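Side-chain contacts in dihydroorotase (Saccharomyces cerevisiae S288C, PDB 6L0A), which is a zinc-dependent hydrolase that interconverts N-carbamoyl-L-aspartate and dihydroorotate, the third step of de novo pyrimidine biosynthesis: residues C[59-64]-C[70-75]; C[191-196]-C[203-208]; C[224-229]-C[345-350]; C[285-290]-C[301-306]. All coordinates share one frame; numbering follows the deposited sequence.

Interaction 1 (C[59-64]-C[70-75])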
loop_
_atom_site.group_PDB
_atom_site.type_symbol
_atom_site.label_atom_id
_atom_site.label_comp_id
_atom_site.label_asym_id
_atom_site.label_seq_id
_atom_site.Cartn_x
_atom_site.Cartn_y
_atom_site.Cartn_z
ATOM N N LYS C 59 4.498 36.617 5.770
ATOM C CA LYS C 59 3.804 37.796 5.261
ATOM C C LYS C 59 2.860 37.423 4.125
ATOM O O LYS C 59 1.737 37.929 4.047
ATOM C CB LYS C 59 4.823 38.846 4.811
ATOM C CG LYS C 59 5.523 39.553 5.972
ATOM C CD LYS C 59 5.722 41.054 5.717
ATOM C CE LYS C 59 4.627 41.893 6.393
ATOM N NZ LYS C 59 4.967 42.285 7.795
ATOM N N THR C 60 3.292 36.506 3.256
ATOM C CA THR C 60 2.439 36.042 2.169
ATOM C C THR C 60 1.191 35.372 2.711
ATOM O O THR C 60 0.074 35.639 2.248
ATOM C CB THR C 60 3.219 35.079 1.267
ATOM O OG1 THR C 60 4.288 35.789 0.638
ATOM C CG2 THR C 60 2.306 34.471 0.188
ATOM N N LEU C 61 1.364 34.502 3.708
ATOM C CA LEU C 61 0.227 33.784 4.266
ATOM C C LEU C 61 -0.733 34.735 4.970
ATOM O O LEU C 61 -1.955 34.595 4.841
ATOM C CB LEU C 61 0.706 32.701 5.234
ATOM C CG LEU C 61 1.703 31.650 4.742
ATOM C CD1 LEU C 61 1.779 30.509 5.764
ATOM C CD2 LEU C 61 1.291 31.125 3.383
ATOM N N GLN C 62 -0.200 35.705 5.720
ATOM C CA GLN C 62 -1.074 36.629 6.437
ATOM C C GLN C 62 -1.904 37.472 5.482
ATOM O O GLN C 62 -3.046 37.813 5.796
ATOM C CB GLN C 62 -0.263 37.543 7.358
ATOM C CG GLN C 62 0.110 36.910 8.679
ATOM C CD GLN C 62 -1.058 36.779 9.650
ATOM O OE1 GLN C 62 -2.235 36.644 9.259
ATOM N NE2 GLN C 62 -0.734 36.791 10.931
ATOM N N LYS C 63 -1.352 37.812 4.314
ATOM C CA LYS C 63 -2.125 38.540 3.313
ATOM C C LYS C 63 -3.283 37.696 2.790
ATOM O O LYS C 63 -4.395 38.205 2.601
ATOM C CB LYS C 63 -1.211 38.977 2.170
ATOM C CG LYS C 63 -1.829 39.973 1.203
ATOM C CD LYS C 63 -0.801 40.424 0.170
ATOM C CE LYS C 63 -1.193 41.752 -0.472
ATOM N NZ LYS C 63 -2.668 41.956 -0.449
ATOM N N LEU C 64 -3.047 36.397 2.576
ATOM C CA LEU C 64 -4.086 35.523 2.045
ATOM C C LEU C 64 -5.154 35.207 3.080
ATOM O O LEU C 64 -6.279 34.855 2.711
ATOM C CB LEU C 64 -3.470 34.218 1.533
ATOM C CG LEU C 64 -2.469 34.315 0.382
ATOM C CD1 LEU C 64 -1.717 33.007 0.222
ATOM C CD2 LEU C 64 -3.219 34.650 -0.888
ATOM N N PHE C 70 -0.488 32.334 12.354
ATOM C CA PHE C 70 0.514 31.495 11.700
ATOM C C PHE C 70 1.726 31.343 12.609
ATOM O O PHE C 70 2.355 32.339 12.974
ATOM C CB PHE C 70 0.940 32.102 10.367
ATOM C CG PHE C 70 -0.110 32.017 9.310
ATOM C CD1 PHE C 70 -0.452 30.791 8.763
ATOM C CD2 PHE C 70 -0.777 33.155 8.876
ATOM C CE1 PHE C 70 -1.429 30.690 7.793
ATOM C CE2 PHE C 70 -1.773 33.067 7.904
ATOM C CZ PHE C 70 -2.099 31.835 7.357
ATOM N N LEU C 71 2.048 30.102 12.967
ATOM C CA LEU C 71 3.278 29.763 13.673
ATOM C C LEU C 71 4.203 29.069 12.680
ATOM O O LEU C 71 3.772 28.150 11.982
ATOM C CB LEU C 71 2.995 28.856 14.862
ATOM C CG LEU C 71 1.919 29.314 15.850
ATOM C CD1 LEU C 71 1.686 28.237 16.916
ATOM C CD2 LEU C 71 2.289 30.665 16.479
ATOM N N MET C 72 5.454 29.508 12.616
ATOM C CA MET C 72 6.341 29.166 11.511
ATOM C C MET C 72 7.463 28.247 11.981
ATOM O O MET C 72 7.752 28.154 13.177
ATOM C CB MET C 72 6.932 30.429 10.887
ATOM C CG MET C 72 5.886 31.485 10.496
ATOM S SD MET C 72 4.678 30.921 9.263
ATOM C CE MET C 72 5.722 30.651 7.828
ATOM N N SER C 73 8.111 27.580 11.022
ATOM C CA SER C 73 9.189 26.659 11.350
ATOM C C SER C 73 10.324 26.757 10.336
ATOM O O SER C 73 10.156 27.204 9.197
ATOM C CB SER C 73 8.703 25.198 11.387
ATOM O OG SER C 73 8.175 24.836 10.115
ATOM N N PHE C 74 11.497 26.321 10.789
ATOM C CA PHE C 74 12.621 26.004 9.927
ATOM C C PHE C 74 12.640 24.508 9.613
ATOM O O PHE C 74 12.162 23.675 10.388
ATOM C CB PHE C 74 13.956 26.373 10.594
ATOM C CG PHE C 74 14.340 27.831 10.476
ATOM C CD1 PHE C 74 13.876 28.618 9.427
ATOM C CD2 PHE C 74 15.207 28.391 11.399
ATOM C CE1 PHE C 74 14.262 29.958 9.317
ATOM C CE2 PHE C 74 15.590 29.721 11.311
ATOM C CZ PHE C 74 15.123 30.508 10.269
ATOM N N TYR C 75 13.240 24.181 8.478
ATOM C CA TYR C 75 13.518 22.808 8.069
ATOM C C TYR C 75 14.896 22.413 8.589
ATOM O O TYR C 75 15.858 23.168 8.427
ATOM C CB TYR C 75 13.458 22.780 6.546
ATOM C CG TYR C 75 13.644 21.501 5.776
ATOM C CD1 TYR C 75 14.904 20.931 5.614
ATOM C CD2 TYR C 75 12.566 20.921 5.115
ATOM C CE1 TYR C 75 15.069 19.784 4.840
ATOM C CE2 TYR C 75 12.722 19.784 4.341
ATOM C CZ TYR C 75 13.969 19.219 4.213
ATOM O OH TYR C 75 14.116 18.093 3.436
#
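In the beta-alpha-beta unit formed by strand 37-40, helix 51-64 and strand 69-71, part of the TIM-barrel-like fold of this amidohydrolase, the last turn of the helix packs on the strand that follows it through L61, Q62 and F70. L61 lies over one face of the F70 ring: its CB stands 3.7 Å from the ring centroid and 14° off the normal, a CH-pi contact displaced toward the CZ rim. The CD1 branch of L61 continues across the same ring to F70 CD1, 3.7 Å away. F70 reaches the helix because its CG sits beside the backbone N (chi1 -71°), which carries the ring under the helix backbone, where its CE2 comes within 3.4 Å of L61 O. At the ring edge, near its plane, the bent side chain of Q62 passes by, with the amide plane nearly perpendicular to the ring, 87° apart. Replacing F70 by an alanine would probably open a gap beneath the helix end and leave L61 CB and CD1 without the surface they rest on. I40 of strand 37-40 and T27 of helix 20-32 touch both L61 and F70, so this apolar layer joins two successive helices to the sheet. M72 extends it along the chain, its CE meeting L61 CD1 loosely at 4.5 Å.

Interaction 2 (C[191-196]-C[203-208]); sequences EDINKN and VKVAAT
I193 and N194, where helix 184-193 ends and N194 is the first residue to leave helical phi/psi, lie against V203, just before strand 205-209, and V205, its first residue, with the CA atoms of N194 and V203 7.0 Å apart and those of I193 and V205 7.2 Å. The polar grip comes from the N194 amide. Its ND2 donates to V205 O at 2.9 Å in a nearly straight bond (N-H...O 167°); the acceptor lies close to the amide plane, 7° out of it, and the donor in the carbonyl plane, which helps fix the rotation of the amide. ND2 also bonds I190 O, one turn back in the helix, and thus ties helix to strand. On the other branch, N194 OD1 accepts from a water at 2.8 Å, and that water accepts from K204 N, also at 2.8 Å. The same oxygen rests against V203 CG1. A leucine in place of N194 would probably leave V205 O without this donor and the bridging water without its acceptor. Beside the amide, I193 crosses V205 at about a right angle: with CG2 anti to the backbone N, that methyl is directed at V205 CB, 3.7 Å away, while CD1 approaches V205 CG1. H168 of helix 156-170 touches both side chains. Helix packing on the following strand, here pinned by an asparagine at the helix end, belongs to the beta-alpha-beta unit of strand 175-178, helix 184-193 and strand 205-209, one of the repeating elements of the TIM-barrel fold.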
loop_
_atom_site.group_PDB
_atom_site.type_symbol
_atom_site.label_atom_id
_atom_site.label_comp_id
_atom_site.label_asym_id
_atom_site.label_seq_id
_atom_site.Cartn_x
_atom_site.Cartn_y
_atom_site.Cartn_z
ATOM N N GLU C 191 2.975 7.408 25.726
ATOM C CA GLU C 191 2.290 7.258 27.006
ATOM C C GLU C 191 3.285 7.021 28.135
ATOM O O GLU C 191 3.161 7.601 29.222
ATOM C CB GLU C 191 1.273 6.122 26.920
ATOM C CG GLU C 191 -0.096 6.569 26.406
ATOM C CD GLU C 191 -1.097 5.435 26.373
ATOM O OE1 GLU C 191 -0.665 4.265 26.270
ATOM O OE2 GLU C 191 -2.312 5.712 26.443
ATOM N N ASP C 192 4.312 6.217 27.879
ATOM C CA ASP C 192 5.270 5.896 28.924
ATOM C C ASP C 192 6.245 7.037 29.198
ATOM O O ASP C 192 6.637 7.246 30.350
ATOM C CB ASP C 192 6.007 4.613 28.562
ATOM C CG ASP C 192 5.101 3.425 28.634
ATOM O OD1 ASP C 192 5.364 2.423 27.935
ATOM O OD2 ASP C 192 4.090 3.511 29.379
ATOM N N ILE C 193 6.635 7.800 28.173
ATOM C CA ILE C 193 7.399 9.019 28.411
ATOM C C ILE C 193 6.616 9.960 29.321
ATOM O O ILE C 193 7.203 10.679 30.139
ATOM C CB ILE C 193 7.752 9.685 27.063
ATOM C CG1 ILE C 193 8.751 8.815 26.296
ATOM C CG2 ILE C 193 8.308 11.082 27.257
ATOM C CD1 ILE C 193 9.173 9.414 24.941
ATOM N N ASN C 194 5.289 9.952 29.216
ATOM C CA ASN C 194 4.437 10.826 30.000
ATOM C C ASN C 194 3.804 10.104 31.189
ATOM O O ASN C 194 2.710 10.477 31.630
ATOM C CB ASN C 194 3.358 11.435 29.098
ATOM C CG ASN C 194 3.922 12.490 28.175
ATOM O OD1 ASN C 194 4.065 13.646 28.560
ATOM N ND2 ASN C 194 4.267 12.092 26.949
ATOM N N LYS C 195 4.475 9.085 31.716
ATOM C CA LYS C 195 3.953 8.324 32.859
ATOM C C LYS C 195 3.679 9.198 34.073
ATOM O O LYS C 195 2.660 8.992 34.755
ATOM C CB LYS C 195 4.950 7.224 33.252
ATOM C CG LYS C 195 4.813 5.913 32.507
ATOM C CD LYS C 195 5.676 4.843 33.151
ATOM C CE LYS C 195 4.878 4.051 34.179
ATOM N NZ LYS C 195 5.698 3.022 34.885
ATOM N N ASN C 196 4.549 10.176 34.348
ATOM C CA ASN C 196 4.516 10.950 35.579
ATOM C C ASN C 196 4.000 12.371 35.374
ATOM O O ASN C 196 4.360 13.271 36.140
ATOM C CB ASN C 196 5.908 10.991 36.206
ATOM C CG ASN C 196 6.392 9.630 36.678
ATOM O OD1 ASN C 196 5.609 8.805 37.143
ATOM N ND2 ASN C 196 7.695 9.384 36.540
ATOM N N VAL C 203 4.033 18.499 30.186
ATOM C CA VAL C 203 4.327 17.705 28.995
ATOM C C VAL C 203 5.526 18.300 28.270
ATOM O O VAL C 203 5.525 19.480 27.902
ATOM C CB VAL C 203 3.108 17.635 28.068
ATOM C CG1 VAL C 203 3.499 16.983 26.728
ATOM C CG2 VAL C 203 1.963 16.873 28.734
ATOM N N LYS C 204 6.550 17.480 28.050
ATOM C CA LYS C 204 7.687 17.855 27.220
ATOM C C LYS C 204 7.706 17.148 25.875
ATOM O O LYS C 204 8.219 17.700 24.894
ATOM C CB LYS C 204 9.003 17.546 27.945
ATOM C CG LYS C 204 9.327 18.477 29.103
ATOM C CD LYS C 204 9.791 19.837 28.613
ATOM C CE LYS C 204 10.219 20.717 29.780
ATOM N NZ LYS C 204 10.045 22.161 29.458
ATOM N N VAL C 205 7.203 15.925 25.821
ATOM C CA VAL C 205 7.176 15.138 24.596
ATOM C C VAL C 205 5.720 14.864 24.282
ATOM O O VAL C 205 5.019 14.223 25.074
ATOM C CB VAL C 205 7.974 13.835 24.739
ATOM C CG1 VAL C 205 7.829 12.987 23.477
ATOM C CG2 VAL C 205 9.444 14.165 25.005
ATOM N N ALA C 206 5.252 15.385 23.154
ATOM C CA ALA C 206 3.882 15.188 22.723
ATOM C C ALA C 206 3.882 14.477 21.377
ATOM O O ALA C 206 4.930 14.227 20.782
ATOM C CB ALA C 206 3.132 16.516 22.636
ATOM N N ALA C 207 2.684 14.142 20.922
ATOM C CA ALA C 207 2.480 13.524 19.623
ATOM C C ALA C 207 1.258 14.168 19.000
ATOM O O ALA C 207 0.281 14.455 19.699
ATOM C CB ALA C 207 2.278 12.011 19.740
ATOM N N THR C 208 1.321 14.433 17.704
ATOM C CA THR C 208 0.132 14.900 17.012
ATOM C C THR C 208 -0.535 13.725 16.304
ATOM O O THR C 208 0.113 12.737 15.951
ATOM C CB THR C 208 0.452 16.016 16.017
ATOM O OG1 THR C 208 1.478 15.585 15.108
ATOM C CG2 THR C 208 0.891 17.308 16.758
HETATM O O HOH W 1 6.615 14.671 28.360
#

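Interaction 3 (C[224-229]-C[345-350])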
loop_
_atom_site.group_PDB
_atom_site.type_symbol
_atom_site.label_atom_id
_atom_site.label_comp_id
_atom_site.label_asym_id
_atom_site.label_seq_id
_atom_site.Cartn_x
_atom_site.Cartn_y
_atom_site.Cartn_z
ATOM N N ASN C 224 -5.553 2.856 -3.678
ATOM C CA ASN C 224 -6.121 4.207 -3.717
ATOM C C ASN C 224 -5.023 5.220 -3.419
ATOM O O ASN C 224 -4.804 5.591 -2.254
ATOM C CB ASN C 224 -7.270 4.360 -2.718
ATOM C CG ASN C 224 -8.455 3.454 -3.022
ATOM O OD1 ASN C 224 -8.950 3.409 -4.144
ATOM N ND2 ASN C 224 -8.933 2.749 -2.003
ATOM N N PRO C 225 -4.296 5.676 -4.438
ATOM C CA PRO C 225 -3.219 6.657 -4.194
ATOM C C PRO C 225 -3.669 7.903 -3.441
ATOM O O PRO C 225 -2.857 8.509 -2.731
ATOM C CB PRO C 225 -2.746 6.995 -5.610
ATOM C CG PRO C 225 -2.994 5.714 -6.369
ATOM C CD PRO C 225 -4.279 5.172 -5.823
ATOM N N VAL C 226 -4.942 8.292 -3.553
ATOM C CA VAL C 226 -5.414 9.483 -2.854
ATOM C C VAL C 226 -5.312 9.317 -1.340
ATOM O O VAL C 226 -5.166 10.308 -0.615
ATOM C CB VAL C 226 -6.856 9.824 -3.312
ATOM C CG1 VAL C 226 -7.837 8.731 -2.914
ATOM C CG2 VAL C 226 -7.296 11.182 -2.773
ATOM N N ASN C 227 -5.319 8.082 -0.840
ATOM C CA ASN C 227 -5.177 7.833 0.587
ATOM C C ASN C 227 -3.746 7.492 0.999
ATOM O O ASN C 227 -3.526 7.176 2.164
ATOM C CB ASN C 227 -6.120 6.706 1.021
ATOM C CG ASN C 227 -7.577 7.132 1.003
ATOM O OD1 ASN C 227 -7.890 8.307 1.224
ATOM N ND2 ASN C 227 -8.474 6.184 0.727
ATOM N N PHE C 228 -2.783 7.527 0.080
ATOM C CA PHE C 228 -1.396 7.211 0.412
ATOM C C PHE C 228 -0.732 8.442 1.019
ATOM O O PHE C 228 -0.739 9.506 0.400
ATOM C CB PHE C 228 -0.648 6.757 -0.848
ATOM C CG PHE C 228 0.838 6.616 -0.678
ATOM C CD1 PHE C 228 1.365 5.648 0.172
ATOM C CD2 PHE C 228 1.719 7.437 -1.385
ATOM C CE1 PHE C 228 2.744 5.508 0.328
ATOM C CE2 PHE C 228 3.109 7.296 -1.230
ATOM C CZ PHE C 228 3.616 6.337 -0.370
ATOM N N CYS C 229 -0.155 8.308 2.214
ATOM C CA CYS C 229 0.638 9.379 2.786
ATOM C C CYS C 229 1.758 8.739 3.599
ATOM O O CYS C 229 1.826 7.521 3.729
ATOM C CB CYS C 229 -0.234 10.255 3.689
ATOM S SG CYS C 229 -0.885 9.185 5.045
ATOM N N SER C 345 -6.768 21.032 -9.262
ATOM C CA SER C 345 -7.832 20.271 -8.627
ATOM C C SER C 345 -7.217 19.349 -7.583
ATOM O O SER C 345 -6.236 18.662 -7.869
ATOM C CB SER C 345 -8.614 19.444 -9.649
ATOM O OG SER C 345 -9.100 20.270 -10.688
ATOM N N ILE C 346 -7.792 19.337 -6.385
ATOM C CA ILE C 346 -7.357 18.472 -5.294
ATOM C C ILE C 346 -8.507 17.552 -4.930
ATOM O O ILE C 346 -9.656 17.997 -4.816
ATOM C CB ILE C 346 -6.930 19.281 -4.054
ATOM C CG1 ILE C 346 -5.806 20.251 -4.385
ATOM C CG2 ILE C 346 -6.526 18.344 -2.908
ATOM C CD1 ILE C 346 -5.784 21.432 -3.422
ATOM N N ILE C 347 -8.203 16.276 -4.713
ATOM C CA ILE C 347 -9.174 15.320 -4.192
ATOM C C ILE C 347 -9.125 15.397 -2.669
ATOM O O ILE C 347 -8.094 15.029 -2.076
ATOM C CB ILE C 347 -8.891 13.897 -4.691
ATOM C CG1 ILE C 347 -8.571 13.912 -6.191
ATOM C CG2 ILE C 347 -10.075 13.009 -4.400
ATOM C CD1 ILE C 347 -9.764 14.335 -7.062
ATOM N N PRO C 348 -10.182 15.859 -2.006
ATOM C CA PRO C 348 -10.168 15.933 -0.544
ATOM C C PRO C 348 -10.349 14.565 0.096
ATOM O O PRO C 348 -10.884 13.622 -0.498
ATOM C CB PRO C 348 -11.362 16.842 -0.233
ATOM C CG PRO C 348 -12.342 16.517 -1.362
ATOM C CD PRO C 348 -11.472 16.312 -2.572
ATOM N N PHE C 349 -9.886 14.479 1.342
ATOM C CA PHE C 349 -10.094 13.287 2.147
ATOM C C PHE C 349 -11.580 12.955 2.245
ATOM O O PHE C 349 -12.411 13.838 2.487
ATOM C CB PHE C 349 -9.504 13.513 3.540
ATOM C CG PHE C 349 -9.622 12.343 4.453
ATOM C CD1 PHE C 349 -9.137 11.102 4.077
ATOM C CD2 PHE C 349 -10.211 12.488 5.701
ATOM C CE1 PHE C 349 -9.247 10.031 4.921
ATOM C CE2 PHE C 349 -10.315 11.424 6.557
ATOM C CZ PHE C 349 -9.836 10.189 6.168
ATOM N N LYS C 350 -11.910 11.679 2.041
ATOM C CA LYS C 350 -13.274 11.163 2.206
ATOM C C LYS C 350 -14.250 11.829 1.243
ATOM O O LYS C 350 -15.429 12.007 1.566
ATOM C CB LYS C 350 -13.764 11.314 3.648
ATOM C CG LYS C 350 -13.243 10.238 4.591
ATOM C CD LYS C 350 -13.606 10.524 6.032
ATOM C CE LYS C 350 -15.115 10.631 6.224
ATOM N NZ LYS C 350 -15.784 9.297 6.174
HETATM O O HOH W 2 -10.534 9.175 1.582
#
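V226, in the short 3-10 segment 225-227, makes the apolar part of this contact with I347, just beyond strand 345-346. The CG2 methyl of V226 meets I347 at both CB and CG2, each 3.7 Å away, and the two side chains cross at about a right angle. V226 holds CG1 between its backbone N and carbonyl carbon (chi1 65°), a crowded position that turns CG2 anti to the N and directs it at I347. The polar part is carried by water: N227 OD1 accepts a hydrogen bond from it at 2.8 Å, and the water in turn accepts from K350 N at 2.9 Å. At its other branch, N227 ND2 bonds D220 O, so the amide is held from both ends. The aromatic part is slighter, with N227 OD1 near the edge of the F349 ring, 4.2 Å from CD1, and the amide and ring planes 74° apart. One face of this ring is covered from its own segment by K350 CG, 3.6 Å above the plane and over the centre. The contact joins the loop between helices 218-221 and 236-246 to the segment leaving strand 345-346. Y286 of helix 283-293 meets the F349 ring edge-to-face and I346 packs on helix 20-32, while I347 packs on Y270 of the second subunit, placing the contact at the subunit interface.

Interaction 4 (C[285-290]-C[301-306]); sequences PYIAQV and KGFVSD
I287 on helix 283-293 projects at the next helix, 300-312, and meets F303 and V304 together. With its CG2 anti to the backbone N and its CG1 beside it (chi1 -60°), I287 presents the CG2 methyl to both partners. That methyl comes to the edge of the F303 ring, near its plane, 3.8 Å from CD2 and equally from CE2, and lies 3.9 Å from V304 CG1. I287 CD1 approaches F303 CE2 at 4.1 Å, so both branches of the isoleucine meet the CD2-CE2 edge of the ring. F303 extends with CG anti to its backbone N (chi1 178°), which reaches the ring out across I287 at about a right angle. V304 offers its CG1 to I287. F303 and V304 lie within a wider pi-type turn at 302-306, which the K301 NZ to D306 OD1 salt bridge, 2.8 Å long, spans on the helix. Around this apolar patch, F255 of strand 253-255 touches I287, F303 and V304, F291 of the first helix meets the F303 ring, and A246 of helix 236-246 packs on F303, so the two helices are seated together against the parallel sheet.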
loop_
_atom_site.group_PDB
_atom_site.type_symbol
_atom_site.label_atom_id
_atom_site.label_comp_id
_atom_site.label_asym_id
_atom_site.label_seq_id
_atom_site.Cartn_x
_atom_site.Cartn_y
_atom_site.Cartn_z
ATOM N N PRO C 285 -14.559 19.340 11.171
ATOM C CA PRO C 285 -15.637 18.350 10.949
ATOM C C PRO C 285 -15.169 16.898 10.857
ATOM O O PRO C 285 -15.877 16.017 11.365
ATOM C CB PRO C 285 -16.274 18.825 9.639
ATOM C CG PRO C 285 -16.044 20.303 9.628
ATOM C CD PRO C 285 -14.691 20.498 10.261
ATOM N N TYR C 286 -14.008 16.611 10.242
ATOM C CA TYR C 286 -13.496 15.237 10.236
ATOM C C TYR C 286 -13.283 14.733 11.654
ATOM O O TYR C 286 -13.676 13.613 12.006
ATOM C CB TYR C 286 -12.162 15.135 9.476
ATOM C CG TYR C 286 -12.178 15.368 7.986
ATOM C CD1 TYR C 286 -13.021 14.642 7.148
ATOM C CD2 TYR C 286 -11.313 16.286 7.411
ATOM C CE1 TYR C 286 -13.015 14.855 5.785
ATOM C CE2 TYR C 286 -11.290 16.505 6.050
ATOM C CZ TYR C 286 -12.150 15.784 5.239
ATOM O OH TYR C 286 -12.125 16.011 3.897
ATOM N N ILE C 287 -12.607 15.535 12.478
ATOM C CA ILE C 287 -12.297 15.112 13.835
ATOM C C ILE C 287 -13.579 14.944 14.647
ATOM O O ILE C 287 -13.708 14.020 15.458
ATOM C CB ILE C 287 -11.335 16.120 14.485
ATOM C CG1 ILE C 287 -10.038 16.208 13.668
ATOM C CG2 ILE C 287 -11.048 15.718 15.909
ATOM C CD1 ILE C 287 -9.262 14.901 13.639
ATOM N N ALA C 288 -14.538 15.847 14.444
ATOM C CA ALA C 288 -15.806 15.761 15.156
ATOM C C ALA C 288 -16.519 14.455 14.837
ATOM O O ALA C 288 -17.157 13.855 15.710
ATOM C CB ALA C 288 -16.682 16.957 14.795
ATOM N N GLN C 289 -16.395 13.982 13.596
ATOM C CA GLN C 289 -16.976 12.693 13.237
ATOM C C GLN C 289 -16.459 11.591 14.150
ATOM O O GLN C 289 -17.232 10.759 14.646
ATOM C CB GLN C 289 -16.668 12.375 11.773
ATOM C CG GLN C 289 -17.572 11.307 11.164
ATOM C CD GLN C 289 -19.031 11.701 11.228
ATOM O OE1 GLN C 289 -19.399 12.825 10.871
ATOM N NE2 GLN C 289 -19.876 10.778 11.686
ATOM N N VAL C 290 -15.151 11.581 14.398
ATOM C CA VAL C 290 -14.541 10.541 15.219
ATOM C C VAL C 290 -14.996 10.658 16.666
ATOM O O VAL C 290 -15.357 9.660 17.305
ATOM C CB VAL C 290 -13.010 10.615 15.109
ATOM C CG1 VAL C 290 -12.358 9.577 16.026
ATOM C CG2 VAL C 290 -12.601 10.434 13.658
ATOM N N LYS C 301 -12.704 19.642 22.571
ATOM C CA LYS C 301 -12.059 20.943 22.718
ATOM C C LYS C 301 -10.613 20.796 23.172
ATOM O O LYS C 301 -9.740 21.560 22.749
ATOM C CB LYS C 301 -12.844 21.819 23.697
ATOM C CG LYS C 301 -12.169 23.156 23.976
ATOM C CD LYS C 301 -13.181 24.255 24.251
ATOM C CE LYS C 301 -12.501 25.620 24.291
ATOM N NZ LYS C 301 -11.478 25.652 25.375
ATOM N N GLY C 302 -10.338 19.824 24.036
ATOM C CA GLY C 302 -8.963 19.601 24.444
ATOM C C GLY C 302 -8.086 19.181 23.281
ATOM O O GLY C 302 -6.977 19.695 23.109
ATOM N N PHE C 303 -8.601 18.287 22.432
ATOM C CA PHE C 303 -7.782 17.706 21.369
ATOM C C PHE C 303 -7.500 18.711 20.257
ATOM O O PHE C 303 -6.402 18.707 19.689
ATOM C CB PHE C 303 -8.466 16.458 20.807
ATOM C CG PHE C 303 -7.714 15.819 19.666
ATOM C CD1 PHE C 303 -6.544 15.117 19.899
ATOM C CD2 PHE C 303 -8.183 15.920 18.376
ATOM C CE1 PHE C 303 -5.835 14.535 18.841
ATOM C CE2 PHE C 303 -7.495 15.333 17.314
ATOM C CZ PHE C 303 -6.318 14.643 17.556
ATOM N N VAL C 304 -8.460 19.584 19.937
ATOM C CA VAL C 304 -8.316 20.524 18.828
ATOM C C VAL C 304 -8.087 21.958 19.280
ATOM O O VAL C 304 -8.054 22.855 18.427
ATOM C CB VAL C 304 -9.515 20.470 17.865
ATOM C CG1 VAL C 304 -9.706 19.051 17.308
ATOM C CG2 VAL C 304 -10.788 20.960 18.558
ATOM N N SER C 305 -7.944 22.216 20.581
ATOM C CA SER C 305 -7.642 23.584 20.985
ATOM C C SER C 305 -6.765 23.656 22.229
ATOM O O SER C 305 -5.650 24.176 22.158
ATOM C CB SER C 305 -8.925 24.388 21.217
ATOM O OG SER C 305 -8.608 25.737 21.535
ATOM N N ASP C 306 -7.243 23.135 23.365
ATOM C CA ASP C 306 -6.561 23.370 24.640
ATOM C C ASP C 306 -5.114 22.884 24.615
ATOM O O ASP C 306 -4.192 23.619 24.995
ATOM C CB ASP C 306 -7.313 22.682 25.787
ATOM C CG ASP C 306 -8.748 23.159 25.932
ATOM O OD1 ASP C 306 -9.129 24.168 25.301
ATOM O OD2 ASP C 306 -9.499 22.497 26.679
#

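Overall arrangement
Interactions 1, 2 and 4 are buried, whereas interaction 3 is only partly so and lies where a second subunit approaches. Interactions 1 and 2 are alike in topology, each closing a helix onto the strand that follows it, but lie in different parts of the barrel, with centres 28 Å apart; the first is apolar and aromatic, while the second adds a direct amide bond and a bridging water. Interaction 4 pairs helix with helix by hydrocarbon alone, and interaction 3 joins two loop regions far apart in sequence, mixing apolar contact with water. Interactions 3 and 4 touch directly: Y286 OH lies 2.6 Å from F349 O, a probable hydrogen bond.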